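Local coordinates for ribonucleoside-diphosphate reductase, alpha chain (Actinobacillus ureae ATCC 25976, PDB 6DQX), which probably catalyses, as the catalytic subunit of a class Id ribonucleotide reductase, the reduction of ribonucleoside diphosphates to their deoxy forms, at residues Arg82-Ile91 with Leu292-Phe300. Numbering follows the deposited sequence.
Sequences RGYFSLSSPI and LSSMNLLYF
The Tyr299 ring presents its edge to Gly83 O, which lies in the ring plane 3.5 Å from CD2, while Leu298 CG covers one face toward the rim. The side chain of Tyr84 crosses that of Tyr299 at about a right angle, its CE1 meeting Tyr299 CB at 3.8 Å; Arg82 CB rests over the rim of one Tyr84 face. At the edge of the Phe85 ring sits Met295 SD, 3.7 Å from CE1, a Met-aromatic contact made alongside because the methionine chain folds back at chi2 and chi3 (-61° and -57°). The Asn296 amide works in two directions. With CG anti to the backbone N (chi1 -173°), it reaches Gly83, the residue closing the preceding helix in a Schellman motif, and ND2 donates to Gly83 O over 2.9 Å, almost in line with the carbonyl; OD1 turns back to accept from Leu298 N in an Asx turn. From there toward Leu292 the strands pair antiparallel: Ser86 and Ser294 exchange both backbone bonds, with Ser86 N to Ser294 O at 2.8 Å, and one water bridges their hydroxyls. Farther along, Ser88 OG caps the next helix through Ile91 N (3.3 Å), and a second water links that hydroxyl to Leu292 N. Strand 85-87 thus borders one edge of strand 288-296, in the reductase barrel domain; at the opposite edge Ser293 and Met295 form backbone hydrogen bonds to the parallel strand 347-351. Phe85, Met295, Ser293 and Ile91 pack against helix 308-327, Tyr84 OH bonds Glu302, and Phe300 leans on helix 367-395.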
loop_
_atom_site.group_PDB
_atom_site.type_symbol
_atom_site.label_atom_id
_atom_site.label_comp_id
_atom_site.label_asym_id
_atom_site.label_seq_id
_atom_site.Cartn_x
_atom_site.Cartn_y
_atom_site.Cartn_z
ATOM N N ARG A 82 -3.303 -43.427 -12.856
ATOM C CA ARG A 82 -2.435 -44.308 -12.080
ATOM C C ARG A 82 -1.908 -43.705 -10.780
ATOM O O ARG A 82 -1.266 -44.417 -10.007
ATOM C CB ARG A 82 -1.265 -44.797 -12.938
ATOM C CG ARG A 82 -1.648 -45.542 -14.218
ATOM C CD ARG A 82 -2.788 -46.546 -14.034
ATOM N NE ARG A 82 -2.401 -47.621 -13.150
ATOM C CZ ARG A 82 -3.220 -48.368 -12.412
ATOM N NH1 ARG A 82 -4.543 -48.170 -12.411
ATOM N NH2 ARG A 82 -2.698 -49.312 -11.642
ATOM N N GLY A 83 -2.168 -42.410 -10.535
ATOM C CA GLY A 83 -1.748 -41.767 -9.294
ATOM C C GLY A 83 -0.298 -41.265 -9.339
ATOM O O GLY A 83 0.312 -41.073 -8.294
ATOM N N TYR A 84 0.239 -41.045 -10.543
ATOM C CA TYR A 84 1.646 -40.626 -10.684
ATOM C C TYR A 84 1.875 -39.133 -10.506
ATOM O O TYR A 84 3.019 -38.752 -10.256
ATOM C CB TYR A 84 2.192 -40.991 -12.063
ATOM C CG TYR A 84 2.188 -42.468 -12.413
ATOM C CD1 TYR A 84 2.037 -43.460 -11.443
ATOM C CD2 TYR A 84 2.380 -42.862 -13.720
ATOM C CE1 TYR A 84 2.049 -44.797 -11.783
ATOM C CE2 TYR A 84 2.412 -44.209 -14.069
ATOM C CZ TYR A 84 2.243 -45.163 -13.100
ATOM O OH TYR A 84 2.266 -46.504 -13.454
ATOM N N PHE A 85 0.831 -38.320 -10.712
ATOM C CA PHE A 85 0.897 -36.834 -10.769
ATOM C C PHE A 85 0.060 -36.182 -9.710
ATOM O O PHE A 85 -1.114 -36.507 -9.561
ATOM C CB PHE A 85 0.272 -36.267 -12.065
ATOM C CG PHE A 85 1.004 -36.577 -13.319
ATOM C CD1 PHE A 85 2.304 -37.058 -13.325
ATOM C CD2 PHE A 85 0.380 -36.332 -14.540
ATOM C CE1 PHE A 85 2.935 -37.329 -14.512
ATOM C CE2 PHE A 85 1.017 -36.593 -15.733
ATOM C CZ PHE A 85 2.304 -37.100 -15.717
ATOM N N SER A 86 0.619 -35.178 -9.060
ATOM C CA SER A 86 -0.155 -34.222 -8.285
ATOM C C SER A 86 -0.046 -32.890 -9.019
ATOM O O SER A 86 1.024 -32.538 -9.481
ATOM C CB SER A 86 0.433 -34.117 -6.880
ATOM O OG SER A 86 0.057 -32.922 -6.234
ATOM N N LEU A 87 -1.157 -32.154 -9.114
ATOM C CA LEU A 87 -1.186 -30.841 -9.749
ATOM C C LEU A 87 -1.343 -29.797 -8.667
ATOM O O LEU A 87 -1.962 -30.059 -7.618
ATOM C CB LEU A 87 -2.344 -30.730 -10.748
ATOM C CG LEU A 87 -2.502 -31.875 -11.740
ATOM C CD1 LEU A 87 -3.668 -31.577 -12.647
ATOM C CD2 LEU A 87 -1.233 -32.089 -12.536
ATOM N N SER A 88 -0.783 -28.617 -8.908
ATOM C CA SER A 88 -0.819 -27.545 -7.919
ATOM C C SER A 88 -2.240 -27.010 -7.776
ATOM O O SER A 88 -3.061 -27.126 -8.700
ATOM C CB SER A 88 0.097 -26.394 -8.319
ATOM O OG SER A 88 -0.464 -25.689 -9.408
ATOM N N SER A 89 -2.507 -26.391 -6.633
ATOM C CA SER A 89 -3.843 -25.827 -6.408
ATOM C C SER A 89 -4.208 -24.708 -7.393
ATOM O O SER A 89 -5.343 -24.675 -7.824
ATOM C CB SER A 89 -4.080 -25.437 -4.944
ATOM O OG SER A 89 -3.260 -24.394 -4.529
ATOM N N PRO A 90 -3.258 -23.814 -7.774
ATOM C CA PRO A 90 -3.596 -22.861 -8.841
ATOM C C PRO A 90 -3.966 -23.505 -10.185
ATOM O O PRO A 90 -4.816 -22.990 -10.897
ATOM C CB PRO A 90 -2.325 -22.006 -8.970
ATOM C CG PRO A 90 -1.681 -22.090 -7.629
ATOM C CD PRO A 90 -1.925 -23.513 -7.212
ATOM N N ILE A 91 -3.335 -24.630 -10.529
ATOM C CA ILE A 91 -3.670 -25.350 -11.755
ATOM C C ILE A 91 -5.072 -25.978 -11.645
ATOM O O ILE A 91 -5.908 -25.816 -12.552
ATOM C CB ILE A 91 -2.566 -26.401 -12.079
ATOM C CG1 ILE A 91 -1.303 -25.650 -12.536
ATOM C CG2 ILE A 91 -3.050 -27.401 -13.128
ATOM C CD1 ILE A 91 -0.004 -26.448 -12.535
ATOM N N LEU A 292 4.160 -25.298 -10.698
ATOM C CA LEU A 292 4.581 -26.560 -10.124
ATOM C C LEU A 292 3.553 -27.625 -10.300
ATOM O O LEU A 292 2.366 -27.361 -10.463
ATOM C CB LEU A 292 4.948 -26.399 -8.653
ATOM C CG LEU A 292 3.907 -26.238 -7.558
ATOM C CD1 LEU A 292 3.331 -27.574 -7.104
ATOM C CD2 LEU A 292 4.489 -25.517 -6.337
ATOM N N SER A 293 4.057 -28.845 -10.295
ATOM C CA SER A 293 3.271 -30.037 -10.127
ATOM C C SER A 293 4.311 -31.083 -9.702
ATOM O O SER A 293 5.510 -30.785 -9.708
ATOM C CB SER A 293 2.519 -30.413 -11.406
ATOM O OG SER A 293 1.393 -29.578 -11.638
ATOM N N SER A 294 3.859 -32.250 -9.280
ATOM C CA SER A 294 4.724 -33.173 -8.516
ATOM C C SER A 294 4.559 -34.631 -8.909
ATOM O O SER A 294 3.442 -35.111 -9.152
ATOM C CB SER A 294 4.455 -33.037 -7.018
ATOM O OG SER A 294 4.281 -31.659 -6.640
ATOM N N MET A 295 5.689 -35.317 -8.967
ATOM C CA MET A 295 5.698 -36.758 -9.199
ATOM C C MET A 295 5.502 -37.522 -7.895
ATOM O O MET A 295 6.131 -37.216 -6.910
ATOM C CB MET A 295 7.017 -37.183 -9.835
ATOM C CG MET A 295 7.243 -36.674 -11.261
ATOM S SD MET A 295 6.049 -37.194 -12.494
ATOM C CE MET A 295 6.145 -38.975 -12.398
ATOM N N ASN A 296 4.663 -38.559 -7.925
ATOM C CA ASN A 296 4.384 -39.357 -6.748
ATOM C C ASN A 296 5.428 -40.456 -6.675
ATOM O O ASN A 296 5.334 -41.460 -7.398
ATOM C CB ASN A 296 2.998 -39.986 -6.847
ATOM C CG ASN A 296 2.576 -40.689 -5.586
ATOM O OD1 ASN A 296 3.339 -40.807 -4.638
ATOM N ND2 ASN A 296 1.348 -41.231 -5.593
ATOM N N LEU A 297 6.383 -40.279 -5.776
ATOM C CA LEU A 297 7.484 -41.251 -5.628
ATOM C C LEU A 297 7.047 -42.610 -5.095
ATOM O O LEU A 297 7.793 -43.595 -5.248
ATOM C CB LEU A 297 8.567 -40.691 -4.738
ATOM C CG LEU A 297 9.180 -39.362 -5.183
ATOM C CD1 LEU A 297 10.348 -39.001 -4.299
ATOM C CD2 LEU A 297 9.600 -39.329 -6.646
ATOM N N LEU A 298 5.853 -42.708 -4.495
ATOM C CA LEU A 298 5.334 -44.027 -4.099
ATOM C C LEU A 298 5.389 -45.013 -5.262
ATOM O O LEU A 298 5.642 -46.220 -5.067
ATOM C CB LEU A 298 3.897 -43.913 -3.585
ATOM C CG LEU A 298 3.166 -45.217 -3.217
ATOM C CD1 LEU A 298 3.969 -45.983 -2.185
ATOM C CD2 LEU A 298 1.779 -44.900 -2.673
ATOM N N TYR A 299 5.147 -44.514 -6.472
ATOM C CA TYR A 299 5.116 -45.346 -7.658
ATOM C C TYR A 299 6.355 -45.255 -8.529
ATOM O O TYR A 299 6.299 -45.581 -9.712
ATOM C CB TYR A 299 3.836 -45.016 -8.453
ATOM C CG TYR A 299 2.574 -45.260 -7.659
ATOM C CD1 TYR A 299 2.320 -46.508 -7.076
ATOM C CD2 TYR A 299 1.628 -44.241 -7.465
ATOM C CE1 TYR A 299 1.172 -46.734 -6.334
ATOM C CE2 TYR A 299 0.479 -44.462 -6.712
ATOM C CZ TYR A 299 0.245 -45.706 -6.162
ATOM O OH TYR A 299 -0.899 -45.932 -5.428
ATOM N N PHE A 300 7.483 -44.827 -7.958
ATOM C CA PHE A 300 8.730 -44.676 -8.728
ATOM C C PHE A 300 9.052 -45.908 -9.571
ATOM O O PHE A 300 9.362 -45.795 -10.769
ATOM C CB PHE A 300 9.915 -44.353 -7.813
ATOM C CG PHE A 300 11.229 -44.260 -8.541
ATOM C CD1 PHE A 300 11.508 -43.183 -9.375
ATOM C CD2 PHE A 300 12.178 -45.273 -8.423
ATOM C CE1 PHE A 300 12.705 -43.112 -10.075
ATOM C CE2 PHE A 300 13.379 -45.193 -9.119
ATOM C CZ PHE A 300 13.648 -44.120 -9.938
HETATM O O HOH W 1 1.610 -30.650 -6.726
HETATM O O HOH W 2 1.506 -23.812 -10.189
#